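Local coordinates for IscA (Thermosynechococcus elongatus, PDB 1X0G), which binds a [2Fe-2S] cluster and probably serves as a scaffold on which iron-sulfur clusters are assembled for other proteins, at residues 40-45 / 105-110; 52-57 / 65-70; 75-80 / 90-95. All coordinates share one frame; numbering follows the deposited sequence.

Contact 1: 40-45 / 105-110; sequences WRYDLA and MAFRVS
Y42, W40 and F107 meet where strands 40-46 and 106-108 run antiparallel as neighbours in the six-stranded mixed sheet of IscA, and they illustrate how an aromatic cluster can be built over one face of a sheet while the other face serves a cofactor. The backbone sets the register: W40 and F107 form a hydrogen-bonded pair, with F107 N to W40 O at 3.0 Å, and Y42 N continues the ladder to M105 O.

The tyrosine can be followed outward. Its CB and CG lie beside M105 O, which then comes to the ring edge, close to the ring plane, at 3.0 Å from Y42 CD1. Farther along, CE1 lies between that carbonyl and F107 CD2, and CZ reaches F107 CE2 at 3.4 Å. The two ring planes are 29° apart but slid against each other, and F107 CE2 sits over the rim of the tyrosine ring rather than its centre. The opposite face of Y42 stacks on F92. At the tip, OH is 3.4 Å from F107 CD2 and hydrogen-bonds N94 ND2, which gives the phenol oxygen a polar partner.

F107 has its CG between the backbone N and the carbonyl carbon (chi1 63°), and this folds the ring back across the pairing strand, where W40 CB covers one face in a CH-pi contact, 4.2 Å from the ring centroid. Beyond CB, the indole is set obliquely to the F107 ring and also meets W40 of the third subunit. R41 and A106 pair on the other face of the sheet, where A106 lines the [2Fe-2S] pocket. At the far end of the strand pair, V109 CG2 approaches the indole edge, 4.2 Å from W40 NE1.

Contact 2: 52-57 / 65-70; sequences PTDLLT and AIAAEA
L55 and I66 pair in the beta hairpin of strands 55-59 and 62-66, a worked case of a hairpin whose open end is closed by small side chains and one buried carboxylate. Two backbone bonds form the innermost shell: L55 N to I66 O, 2.9 Å and nearly straight at 173°, lies in the carbonyl plane, while I66 N meets L55 O from a direction tilted out of that plane. One residue on, L56 and A65 make a non-hydrogen-bonded pair, and L56 CD2 reaches across to A65 CB at 3.9 Å.

D54 stands just before the paired strand. Its CG lies anti to the carbonyl carbon (chi1 -71°), which lays the carboxylate along the opposite backbone: CB is 3.5 Å from I66 O, OD1 comes to 3.4 Å from A67 CA, and OD2 turns to the methyl of A65. Beyond this shell, R29 of strand 27-34 forms a salt bridge to OD2 through its NE, which probably balances the charge of this buried carboxylate and restrains its rotation; K51 N adds a weak hydrogen bond to the same oxygen.

The partner segment is positioned from the other side as well. A65 shares backbone bonds with L28 and I30, making strand 62-66 an inner strand of the sheet, while I66 packs on L74 of the short helix 71-74. After the pairing ends, A67 O accepts A70 N and the chain turns, aiming A68 at the opposite segment. E69 of the third subunit packs on both A68 and T53. Within the chain these two meet directly, with A68 CB 3.4 Å from T53 O and 3.9 Å from T53 OG1.

Contact 3: 75-80 / 90-95; sequences RGLRVD and FRFHNP
H93, D80 and R78 bury the most surface where strands 78-82 and 89-93 form a beta hairpin, and all three project from the same face of it. R78, bent at chi3 (-46°), brings NH2 over one face of the H93 imidazole, 3.3 Å from H93 CG, the two planes only 10° apart but the rest of the guanidinium slid off the ring. The pair is closed by two backbone bonds, H93 N to R78 O being 2.7 Å. D80 brings its CB to the edge of the H93 ring and packs it 3.9 Å from R91 CB, while its OD1 is taken by T5 OG1.

V79 and F92 form the other face, and L77, just before the strand, packs beside them. With CG anti to the backbone N (chi1 -176°), L77 splits its methyls: CD1 rests 3.6 Å from N94 CB, and CD2 meets the edge of the F92 ring. Replacing L77 with an alanine would probably open a gap between F92 and N94. V79 CG2 also touches F92, 3.7 Å from its CD2. Strand 3-4 flanks strand 78-82 on the side away from 89-93, F90 packs against helix 6-15, and F90 and F92 lie on L44 of strand 40-46.

All three contacts are antiparallel strand pairings, yet their chemistry follows their place in the fold. Contact 1 is the most buried and the one that reaches the cluster pocket; aromatic rings dominate it. Contacts 2 and 3 each join the two strands of a hairpin and are partly buried. Contact 2 shares the six-stranded sheet with contact 1 but relies on small residues and a carboxylate, whereas contact 3 belongs to the three-stranded sheet and sets a partly exposed polar face against a more apolar one. Contacts 1 and 3 touch directly, for instance M105 CE against F90 O at 3.3 Å, while contact 2 stays apart, its centre about 16 Å from that of contact 1.

Contact 1: 40-45 / 105-110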
ATOM      1  N   TRP C  40       7.455   0.453  -5.655  1.00 59.98           N
ATOM      2  CA  TRP C  40       8.165   1.404  -4.838  1.00 61.42           C
ATOM      3  C   TRP C  40       8.534   2.534  -5.765  1.00 63.04           C
ATOM      4  O   TRP C  40       8.917   2.265  -6.908  1.00 65.11           O
ATOM      5  CB  TRP C  40       9.422   0.749  -4.275  1.00 59.44           C
ATOM      6  CG  TRP C  40       9.175  -0.375  -3.290  1.00 58.13           C
ATOM      7  CD1 TRP C  40       9.421  -1.733  -3.501  1.00 59.10           C
ATOM      8  CD2 TRP C  40       8.645  -0.287  -1.965  1.00 55.00           C
ATOM      9  NE1 TRP C  40       9.099  -2.443  -2.396  1.00 57.94           N
ATOM     10  CE2 TRP C  40       8.643  -1.592  -1.427  1.00 56.42           C
ATOM     11  CE3 TRP C  40       8.253   0.766  -1.153  1.00 56.83           C
ATOM     12  CZ2 TRP C  40       8.174  -1.882  -0.138  1.00 57.80           C
ATOM     13  CZ3 TRP C  40       7.767   0.484   0.133  1.00 57.50           C
ATOM     14  CH2 TRP C  40       7.743  -0.835   0.630  1.00 58.90           C
ATOM     15  N   ARG C  41       8.344   3.769  -5.340  1.00 63.82           N
ATOM     16  CA  ARG C  41       8.904   4.928  -6.037  1.00 64.59           C
ATOM     17  C   ARG C  41      10.129   5.297  -5.269  1.00 64.17           C
ATOM     18  O   ARG C  41      10.142   5.196  -4.032  1.00 64.65           O
ATOM     19  CB  ARG C  41       7.921   6.061  -5.936  1.00 65.80           C
ATOM     20  CG  ARG C  41       7.947   7.201  -7.007  1.00 69.40           C
ATOM     21  CD  ARG C  41       7.838   8.445  -6.170  1.00 76.43           C
ATOM     22  NE  ARG C  41       8.209   9.762  -6.695  1.00 80.73           N
ATOM     23  CZ  ARG C  41       7.738  10.305  -7.826  1.00 86.20           C
ATOM     24  NH1 ARG C  41       6.918   9.602  -8.658  1.00 84.77           N
ATOM     25  NH2 ARG C  41       8.109  11.571  -8.138  1.00 87.48           N
ATOM     26  N   TYR C  42      11.196   5.667  -5.964  1.00 64.40           N
ATOM     27  CA  TYR C  42      12.325   6.275  -5.279  1.00 64.94           C
ATOM     28  C   TYR C  42      11.930   7.590  -4.710  1.00 66.56           C
ATOM     29  O   TYR C  42      11.047   8.332  -5.273  1.00 67.49           O
ATOM     30  CB  TYR C  42      13.396   6.625  -6.248  1.00 66.27           C
ATOM     31  CG  TYR C  42      13.922   5.454  -6.883  1.00 65.41           C
ATOM     32  CD1 TYR C  42      13.469   5.086  -8.125  1.00 63.46           C
ATOM     33  CD2 TYR C  42      14.870   4.677  -6.229  1.00 65.43           C
ATOM     34  CE1 TYR C  42      13.878   3.928  -8.693  1.00 65.29           C
ATOM     35  CE2 TYR C  42      15.315   3.511  -6.824  1.00 67.94           C
ATOM     36  CZ  TYR C  42      14.787   3.144  -8.044  1.00 61.25           C
ATOM     37  OH  TYR C  42      15.225   2.020  -8.632  1.00 67.93           O
ATOM     38  N   ASP C  43      12.591   7.945  -3.629  1.00 66.93           N
ATOM     39  CA  ASP C  43      12.396   9.274  -3.093  1.00 68.82           C
ATOM     40  C   ASP C  43      13.740   9.916  -2.716  1.00 68.87           C
ATOM     41  O   ASP C  43      14.572   9.380  -1.884  1.00 70.15           O
ATOM     42  CB  ASP C  43      11.465   9.200  -1.912  1.00 71.04           C
ATOM     43  CG  ASP C  43      11.361  10.520  -1.217  1.00 78.53           C
ATOM     44  OD1 ASP C  43      10.242  11.090  -1.232  1.00 87.82           O
ATOM     45  OD2 ASP C  43      12.406  11.045  -0.703  1.00 88.09           O
ATOM     46  N   LEU C  44      13.956  11.079  -3.297  1.00 67.83           N
ATOM     47  CA  LEU C  44      15.194  11.736  -3.136  1.00 67.13           C
ATOM     48  C   LEU C  44      15.026  13.036  -2.447  1.00 65.94           C
ATOM     49  O   LEU C  44      14.250  13.844  -2.870  1.00 67.79           O
ATOM     50  CB  LEU C  44      15.723  12.020  -4.502  1.00 68.16           C
ATOM     51  CG  LEU C  44      16.260  10.808  -5.267  1.00 72.39           C
ATOM     52  CD1 LEU C  44      16.632  11.218  -6.702  1.00 76.52           C
ATOM     53  CD2 LEU C  44      17.484  10.132  -4.593  1.00 77.87           C
ATOM     54  N   ALA C  45      15.789  13.284  -1.416  1.00 64.49           N
ATOM     55  CA  ALA C  45      15.764  14.595  -0.796  1.00 61.94           C
ATOM     56  C   ALA C  45      17.188  15.091  -0.498  1.00 61.84           C
ATOM     57  O   ALA C  45      18.094  14.331  -0.178  1.00 61.67           O
ATOM     58  CB  ALA C  45      14.999  14.514   0.415  1.00 61.22           C
ATOM     59  N   MET C 105      10.503   6.181 -12.712  1.00 74.37           N
ATOM     60  CA  MET C 105      10.532   6.605 -11.319  1.00 73.39           C
ATOM     61  C   MET C 105      10.267   5.447 -10.362  1.00 71.58           C
ATOM     62  O   MET C 105      10.669   5.471  -9.208  1.00 70.15           O
ATOM     63  CB  MET C 105       9.558   7.776 -11.060  1.00 75.85           C
ATOM     64  CG  MET C 105       9.866   9.132 -11.858  1.00 81.88           C
ATOM     65  SD  MET C 105      11.632   9.638 -11.741  1.00 99.11           S
ATOM     66  CE  MET C 105      12.467   9.013 -13.230  1.00 97.34           C
ATOM     67  N   ALA C 106       9.588   4.435 -10.862  1.00 69.74           N
ATOM     68  CA  ALA C 106       9.064   3.390 -10.051  1.00 69.01           C
ATOM     69  C   ALA C 106       9.624   2.016 -10.457  1.00 69.19           C
ATOM     70  O   ALA C 106       9.816   1.737 -11.661  1.00 69.82           O
ATOM     71  CB  ALA C 106       7.528   3.395 -10.231  1.00 69.25           C
ATOM     72  N   PHE C 107       9.788   1.113  -9.501  1.00 68.14           N
ATOM     73  CA  PHE C 107      10.105  -0.259  -9.862  1.00 68.55           C
ATOM     74  C   PHE C 107       9.403  -1.324  -9.048  1.00 71.00           C
ATOM     75  O   PHE C 107       9.021  -1.053  -7.931  1.00 71.74           O
ATOM     76  CB  PHE C 107      11.543  -0.467  -9.682  1.00 66.82           C
ATOM     77  CG  PHE C 107      11.980  -0.313  -8.293  1.00 63.99           C
ATOM     78  CD1 PHE C 107      12.309  -1.420  -7.545  1.00 65.49           C
ATOM     79  CD2 PHE C 107      12.113   0.929  -7.734  1.00 60.06           C
ATOM     80  CE1 PHE C 107      12.794  -1.301  -6.249  1.00 60.79           C
ATOM     81  CE2 PHE C 107      12.534   1.064  -6.469  1.00 63.02           C
ATOM     82  CZ  PHE C 107      12.907  -0.051  -5.707  1.00 62.24           C
ATOM     83  N   ARG C 108       9.216  -2.536  -9.601  1.00 73.45           N
ATOM     84  CA  ARG C 108       8.735  -3.689  -8.754  1.00 75.12           C
ATOM     85  C   ARG C 108       9.900  -4.546  -8.351  1.00 75.40           C
ATOM     86  O   ARG C 108      10.934  -4.458  -8.988  1.00 75.14           O
ATOM     87  CB  ARG C 108       7.561  -4.520  -9.345  1.00 75.71           C
ATOM     88  CG  ARG C 108       7.163  -4.299 -10.811  1.00 77.56           C
ATOM     89  CD  ARG C 108       5.819  -4.908 -11.125  1.00 80.31           C
ATOM     90  NE  ARG C 108       4.725  -3.923 -11.136  1.00 87.07           N
ATOM     91  CZ  ARG C 108       3.662  -3.941 -11.976  1.00 90.23           C
ATOM     92  NH1 ARG C 108       3.516  -4.903 -12.904  1.00 88.85           N
ATOM     93  NH2 ARG C 108       2.738  -2.969 -11.916  1.00 89.39           N
ATOM     94  N   VAL C 109       9.788  -5.299  -7.259  1.00 76.24           N
ATOM     95  CA  VAL C 109      10.813  -6.358  -6.967  1.00 77.61           C
ATOM     96  C   VAL C 109      10.258  -7.781  -7.097  1.00 78.12           C
ATOM     97  O   VAL C 109       9.041  -7.973  -7.235  1.00 78.12           O
ATOM     98  CB  VAL C 109      11.473  -6.217  -5.609  1.00 77.34           C
ATOM     99  CG1 VAL C 109      12.588  -5.218  -5.696  1.00 77.73           C
ATOM    100  CG2 VAL C 109      10.446  -5.805  -4.587  1.00 77.58           C
ATOM    101  N   SER C 110      11.125  -8.779  -7.041  1.00 79.08           N
ATOM    102  CA  SER C 110      10.649 -10.128  -7.369  1.00 80.55           C
ATOM    103  C   SER C 110       9.716 -10.673  -6.295  1.00 80.52           C
ATOM    104  O   SER C 110       9.897 -10.380  -5.134  1.00 80.44           O
ATOM    105  CB  SER C 110      11.822 -11.068  -7.550  1.00 80.90           C
ATOM    106  OG  SER C 110      12.569 -11.081  -6.346  1.00 84.38           O
TER

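Contact 2: 52-57 / 65-70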
ATOM      1  N   PRO C  52      20.482   9.171  12.084  1.00 69.76           N
ATOM      2  CA  PRO C  52      21.723   8.489  12.598  1.00 70.92           C
ATOM      3  C   PRO C  52      21.915   7.069  12.005  1.00 71.63           C
ATOM      4  O   PRO C  52      23.018   6.622  11.710  1.00 71.86           O
ATOM      5  CB  PRO C  52      21.535   8.443  14.128  1.00 70.86           C
ATOM      6  CG  PRO C  52      20.329   9.329  14.449  1.00 71.27           C
ATOM      7  CD  PRO C  52      19.627   9.732  13.149  1.00 69.57           C
ATOM      8  N   THR C  53      20.786   6.434  11.765  1.00 72.54           N
ATOM      9  CA  THR C  53      20.650   5.065  11.347  1.00 73.11           C
ATOM     10  C   THR C  53      20.801   4.750   9.825  1.00 72.55           C
ATOM     11  O   THR C  53      20.766   3.583   9.416  1.00 72.93           O
ATOM     12  CB  THR C  53      19.265   4.599  11.859  1.00 74.19           C
ATOM     13  OG1 THR C  53      18.913   3.389  11.194  1.00 76.13           O
ATOM     14  CG2 THR C  53      18.144   5.696  11.613  1.00 73.99           C
ATOM     15  N   ASP C  54      20.981   5.769   8.981  1.00 71.44           N
ATOM     16  CA  ASP C  54      21.091   5.554   7.534  1.00 69.27           C
ATOM     17  C   ASP C  54      22.453   4.984   7.151  1.00 68.54           C
ATOM     18  O   ASP C  54      23.460   5.106   7.875  1.00 67.75           O
ATOM     19  CB  ASP C  54      20.975   6.881   6.772  1.00 69.41           C
ATOM     20  CG  ASP C  54      19.584   7.491   6.782  1.00 68.62           C
ATOM     21  OD1 ASP C  54      18.605   6.728   6.996  1.00 74.34           O
ATOM     22  OD2 ASP C  54      19.484   8.739   6.548  1.00 61.69           O
ATOM     23  N   LEU C  55      22.489   4.444   5.946  1.00 67.07           N
ATOM     24  CA  LEU C  55      23.723   3.906   5.410  1.00 66.75           C
ATOM     25  C   LEU C  55      24.393   4.886   4.502  1.00 67.10           C
ATOM     26  O   LEU C  55      23.898   5.229   3.416  1.00 66.98           O
ATOM     27  CB  LEU C  55      23.525   2.526   4.747  1.00 66.15           C
ATOM     28  CG  LEU C  55      23.011   1.528   5.820  1.00 65.59           C
ATOM     29  CD1 LEU C  55      22.401   0.312   5.227  1.00 60.76           C
ATOM     30  CD2 LEU C  55      24.078   1.179   6.967  1.00 68.68           C
ATOM     31  N   LEU C  56      25.547   5.332   4.968  1.00 67.08           N
ATOM     32  CA  LEU C  56      26.277   6.371   4.282  1.00 66.97           C
ATOM     33  C   LEU C  56      27.133   5.828   3.145  1.00 67.19           C
ATOM     34  O   LEU C  56      27.680   4.734   3.255  1.00 67.13           O
ATOM     35  CB  LEU C  56      27.110   7.146   5.327  1.00 66.13           C
ATOM     36  CG  LEU C  56      26.067   7.558   6.372  1.00 65.62           C
ATOM     37  CD1 LEU C  56      26.620   8.150   7.637  1.00 64.59           C
ATOM     38  CD2 LEU C  56      24.981   8.458   5.774  1.00 62.70           C
ATOM     39  N   THR C  57      27.232   6.579   2.050  1.00 67.76           N
ATOM     40  CA  THR C  57      28.218   6.296   1.008  1.00 68.76           C
ATOM     41  C   THR C  57      28.719   7.639   0.588  1.00 69.62           C
ATOM     42  O   THR C  57      27.928   8.558   0.445  1.00 68.70           O
ATOM     43  CB  THR C  57      27.672   5.491  -0.226  1.00 68.76           C
ATOM     44  OG1 THR C  57      26.518   4.694   0.128  1.00 71.30           O
ATOM     45  CG2 THR C  57      28.716   4.556  -0.746  1.00 68.98           C
ATOM     46  N   ALA C  65      22.983   9.095   1.509  1.00 67.20           N
ATOM     47  CA  ALA C  65      22.363   8.442   2.662  1.00 66.47           C
ATOM     48  C   ALA C  65      21.204   7.546   2.212  1.00 67.26           C
ATOM     49  O   ALA C  65      20.212   8.036   1.634  1.00 67.53           O
ATOM     50  CB  ALA C  65      21.888   9.466   3.575  1.00 65.29           C
ATOM     51  N   ILE C  66      21.323   6.246   2.458  1.00 66.86           N
ATOM     52  CA  ILE C  66      20.262   5.334   2.112  1.00 67.81           C
ATOM     53  C   ILE C  66      19.482   4.972   3.364  1.00 68.86           C
ATOM     54  O   ILE C  66      20.077   4.550   4.371  1.00 69.77           O
ATOM     55  CB  ILE C  66      20.877   4.043   1.536  1.00 68.94           C
ATOM     56  CG1 ILE C  66      21.908   4.347   0.434  1.00 68.09           C
ATOM     57  CG2 ILE C  66      19.779   3.070   0.991  1.00 69.81           C
ATOM     58  CD1 ILE C  66      21.299   4.912  -0.840  1.00 68.51           C
ATOM     59  N   ALA C  67      18.160   5.121   3.340  1.00 69.37           N
ATOM     60  CA  ALA C  67      17.333   4.735   4.504  1.00 68.32           C
ATOM     61  C   ALA C  67      17.485   3.260   4.798  1.00 69.10           C
ATOM     62  O   ALA C  67      17.279   2.444   3.926  1.00 70.00           O
ATOM     63  CB  ALA C  67      15.944   4.977   4.180  1.00 68.14           C
ATOM     64  N   ALA C  68      17.820   2.903   6.020  1.00 70.37           N
ATOM     65  CA  ALA C  68      18.202   1.510   6.368  1.00 71.84           C
ATOM     66  C   ALA C  68      17.178   0.427   6.048  1.00 72.33           C
ATOM     67  O   ALA C  68      17.545  -0.694   5.688  1.00 73.91           O
ATOM     68  CB  ALA C  68      18.642   1.407   7.807  1.00 69.99           C
ATOM     69  N   GLU C  69      15.907   0.746   6.138  1.00 72.40           N
ATOM     70  CA  GLU C  69      14.916  -0.278   5.836  1.00 73.34           C
ATOM     71  C   GLU C  69      14.811  -0.548   4.349  1.00 71.79           C
ATOM     72  O   GLU C  69      14.303  -1.560   3.903  1.00 72.69           O
ATOM     73  CB  GLU C  69      13.550  -0.003   6.500  1.00 74.86           C
ATOM     74  CG  GLU C  69      13.419   1.363   7.255  1.00 80.86           C
ATOM     75  CD  GLU C  69      13.391   2.565   6.250  1.00 85.22           C
ATOM     76  OE1 GLU C  69      13.942   3.653   6.585  1.00 85.77           O
ATOM     77  OE2 GLU C  69      12.835   2.373   5.134  1.00 81.99           O
ATOM     78  N   ALA C  70      15.383   0.323   3.564  1.00 70.32           N
ATOM     79  CA  ALA C  70      15.329   0.137   2.148  1.00 68.12           C
ATOM     80  C   ALA C  70      16.646  -0.334   1.580  1.00 66.55           C
ATOM     81  O   ALA C  70      16.742  -0.565   0.422  1.00 65.90           O
ATOM     82  CB  ALA C  70      14.902   1.404   1.525  1.00 68.16           C
TER

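Contact 3: 75-80 / 90-95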
ATOM      1  N   ARG C  75      20.527  -1.500  -2.530  1.00 72.30           N
ATOM      2  CA  ARG C  75      21.935  -1.914  -2.618  1.00 72.97           C
ATOM      3  C   ARG C  75      22.421  -1.871  -4.082  1.00 73.22           C
ATOM      4  O   ARG C  75      21.826  -2.515  -4.938  1.00 73.67           O
ATOM      5  CB  ARG C  75      22.077  -3.315  -2.050  1.00 72.79           C
ATOM      6  CG  ARG C  75      23.556  -3.801  -1.871  1.00 78.78           C
ATOM      7  CD  ARG C  75      23.735  -4.861  -0.746  1.00 84.64           C
ATOM      8  NE  ARG C  75      23.013  -4.484   0.501  1.00 89.45           N
ATOM      9  CZ  ARG C  75      23.560  -3.843   1.548  1.00 90.23           C
ATOM     10  NH1 ARG C  75      24.855  -3.516   1.537  1.00 91.32           N
ATOM     11  NH2 ARG C  75      22.816  -3.532   2.614  1.00 89.28           N
ATOM     12  N   GLY C  76      23.465  -1.090  -4.392  1.00 73.06           N
ATOM     13  CA  GLY C  76      23.990  -1.056  -5.765  1.00 72.84           C
ATOM     14  C   GLY C  76      23.216  -0.221  -6.797  1.00 73.04           C
ATOM     15  O   GLY C  76      23.540  -0.195  -7.997  1.00 73.85           O
ATOM     16  N   LEU C  77      22.200   0.494  -6.354  1.00 72.26           N
ATOM     17  CA  LEU C  77      21.592   1.470  -7.219  1.00 71.39           C
ATOM     18  C   LEU C  77      22.694   2.373  -7.800  1.00 71.48           C
ATOM     19  O   LEU C  77      23.663   2.747  -7.125  1.00 68.82           O
ATOM     20  CB  LEU C  77      20.674   2.336  -6.400  1.00 70.68           C
ATOM     21  CG  LEU C  77      19.883   3.347  -7.147  1.00 68.91           C
ATOM     22  CD1 LEU C  77      18.837   2.544  -7.895  1.00 70.16           C
ATOM     23  CD2 LEU C  77      19.252   4.264  -6.094  1.00 59.50           C
ATOM     24  N   ARG C  78      22.498   2.698  -9.069  1.00 71.24           N
ATOM     25  CA  ARG C  78      23.219   3.752  -9.705  1.00 71.67           C
ATOM     26  C   ARG C  78      22.176   4.739 -10.211  1.00 70.96           C
ATOM     27  O   ARG C  78      21.124   4.366 -10.784  1.00 71.13           O
ATOM     28  CB  ARG C  78      24.068   3.230 -10.877  1.00 72.46           C
ATOM     29  CG  ARG C  78      25.047   2.105 -10.486  1.00 76.82           C
ATOM     30  CD  ARG C  78      25.803   1.590 -11.695  1.00 82.16           C
ATOM     31  NE  ARG C  78      24.910   1.360 -12.830  1.00 86.78           N
ATOM     32  CZ  ARG C  78      24.693   2.235 -13.825  1.00 90.04           C
ATOM     33  NH1 ARG C  78      25.291   3.433 -13.824  1.00 91.44           N
ATOM     34  NH2 ARG C  78      23.855   1.917 -14.817  1.00 88.13           N
ATOM     35  N   VAL C  79      22.512   6.005 -10.013  1.00 68.93           N
ATOM     36  CA  VAL C  79      21.624   7.091 -10.252  1.00 66.60           C
ATOM     37  C   VAL C  79      22.356   7.936 -11.263  1.00 66.90           C
ATOM     38  O   VAL C  79      23.539   8.265 -11.068  1.00 66.50           O
ATOM     39  CB  VAL C  79      21.424   7.921  -8.929  1.00 66.49           C
ATOM     40  CG1 VAL C  79      20.727   9.234  -9.211  1.00 63.61           C
ATOM     41  CG2 VAL C  79      20.675   7.124  -7.861  1.00 64.32           C
ATOM     42  N   ASP C  80      21.648   8.318 -12.326  1.00 66.24           N
ATOM     43  CA  ASP C  80      22.210   9.134 -13.395  1.00 65.15           C
ATOM     44  C   ASP C  80      21.278  10.347 -13.522  1.00 64.20           C
ATOM     45  O   ASP C  80      20.158  10.347 -12.978  1.00 63.50           O
ATOM     46  CB  ASP C  80      22.093   8.294 -14.622  1.00 65.82           C
ATOM     47  CG  ASP C  80      22.878   8.810 -15.789  1.00 68.60           C
ATOM     48  OD1 ASP C  80      23.812   9.644 -15.666  1.00 71.17           O
ATOM     49  OD2 ASP C  80      22.550   8.321 -16.885  1.00 72.08           O
ATOM     50  N   PHE C  90      16.373  12.473 -13.043  1.00 63.30           N
ATOM     51  CA  PHE C  90      17.195  11.366 -12.569  1.00 64.79           C
ATOM     52  C   PHE C  90      16.766  10.086 -13.175  1.00 65.43           C
ATOM     53  O   PHE C  90      15.605   9.940 -13.462  1.00 65.90           O
ATOM     54  CB  PHE C  90      17.108  11.276 -11.060  1.00 64.61           C
ATOM     55  CG  PHE C  90      17.709  12.453 -10.417  1.00 65.14           C
ATOM     56  CD1 PHE C  90      16.903  13.511  -9.992  1.00 63.13           C
ATOM     57  CD2 PHE C  90      19.111  12.578 -10.363  1.00 62.41           C
ATOM     58  CE1 PHE C  90      17.496  14.657  -9.474  1.00 63.27           C
ATOM     59  CE2 PHE C  90      19.716  13.700  -9.782  1.00 62.22           C
ATOM     60  CZ  PHE C  90      18.919  14.743  -9.353  1.00 61.58           C
ATOM     61  N   ARG C  91      17.727   9.187 -13.391  1.00 66.25           N
ATOM     62  CA  ARG C  91      17.469   7.848 -13.897  1.00 67.05           C
ATOM     63  C   ARG C  91      18.022   6.966 -12.893  1.00 66.62           C
ATOM     64  O   ARG C  91      19.025   7.295 -12.305  1.00 66.97           O
ATOM     65  CB  ARG C  91      18.279   7.542 -15.168  1.00 66.80           C
ATOM     66  CG  ARG C  91      17.664   7.953 -16.443  1.00 70.65           C
ATOM     67  CD  ARG C  91      16.256   7.352 -16.700  1.00 79.20           C
ATOM     68  NE  ARG C  91      15.825   7.861 -18.008  1.00 82.36           N
ATOM     69  CZ  ARG C  91      15.306   9.077 -18.209  1.00 82.70           C
ATOM     70  NH1 ARG C  91      15.100   9.885 -17.156  1.00 81.60           N
ATOM     71  NH2 ARG C  91      15.004   9.478 -19.456  1.00 79.81           N
ATOM     72  N   PHE C  92      17.440   5.793 -12.763  1.00 68.26           N
ATOM     73  CA  PHE C  92      17.915   4.818 -11.794  1.00 70.03           C
ATOM     74  C   PHE C  92      18.138   3.470 -12.380  1.00 70.62           C
ATOM     75  O   PHE C  92      17.318   2.954 -13.108  1.00 72.64           O
ATOM     76  CB  PHE C  92      16.835   4.638 -10.786  1.00 70.07           C
ATOM     77  CG  PHE C  92      16.547   5.865 -10.053  1.00 70.61           C
ATOM     78  CD1 PHE C  92      15.583   6.754 -10.514  1.00 68.39           C
ATOM     79  CD2 PHE C  92      17.268   6.188  -8.919  1.00 71.36           C
ATOM     80  CE1 PHE C  92      15.313   7.934  -9.804  1.00 71.31           C
ATOM     81  CE2 PHE C  92      16.981   7.389  -8.204  1.00 68.96           C
ATOM     82  CZ  PHE C  92      16.019   8.227  -8.632  1.00 67.56           C
ATOM     83  N   HIS C  93      19.232   2.862 -12.033  1.00 70.28           N
ATOM     84  CA  HIS C  93      19.450   1.550 -12.520  1.00 69.79           C
ATOM     85  C   HIS C  93      19.612   0.772 -11.228  1.00 68.91           C
ATOM     86  O   HIS C  93      20.559   1.003 -10.463  1.00 70.12           O
ATOM     87  CB  HIS C  93      20.695   1.532 -13.393  1.00 70.16           C
ATOM     88  CG  HIS C  93      20.635   2.511 -14.522  1.00 73.19           C
ATOM     89  ND1 HIS C  93      20.004   2.227 -15.716  1.00 74.99           N
ATOM     90  CD2 HIS C  93      21.133   3.770 -14.645  1.00 74.79           C
ATOM     91  CE1 HIS C  93      20.113   3.271 -16.521  1.00 75.15           C
ATOM     92  NE2 HIS C  93      20.781   4.223 -15.893  1.00 74.36           N
ATOM     93  N   ASN C  94      18.660  -0.112 -10.971  1.00 66.79           N
ATOM     94  CA  ASN C  94      18.576  -0.786  -9.714  1.00 65.10           C
ATOM     95  C   ASN C  94      18.677  -2.263  -9.983  1.00 64.78           C
ATOM     96  O   ASN C  94      17.763  -2.858 -10.535  1.00 65.00           O
ATOM     97  CB  ASN C  94      17.253  -0.434  -9.081  1.00 64.17           C
ATOM     98  CG  ASN C  94      17.081  -1.027  -7.701  1.00 65.22           C
ATOM     99  OD1 ASN C  94      17.910  -1.811  -7.227  1.00 64.22           O
ATOM    100  ND2 ASN C  94      15.987  -0.614  -7.017  1.00 61.25           N
ATOM    101  N   PRO C  95      19.794  -2.859  -9.597  1.00 64.33           N
ATOM    102  CA  PRO C  95      20.047  -4.304  -9.702  1.00 64.97           C
ATOM    103  C   PRO C  95      18.964  -5.136  -9.018  1.00 65.44           C
ATOM    104  O   PRO C  95      18.735  -6.266  -9.406  1.00 65.58           O
ATOM    105  CB  PRO C  95      21.368  -4.492  -8.950  1.00 64.31           C
ATOM    106  CG  PRO C  95      22.059  -3.185  -9.043  1.00 64.58           C
ATOM    107  CD  PRO C  95      20.916  -2.147  -8.967  1.00 64.51           C
TER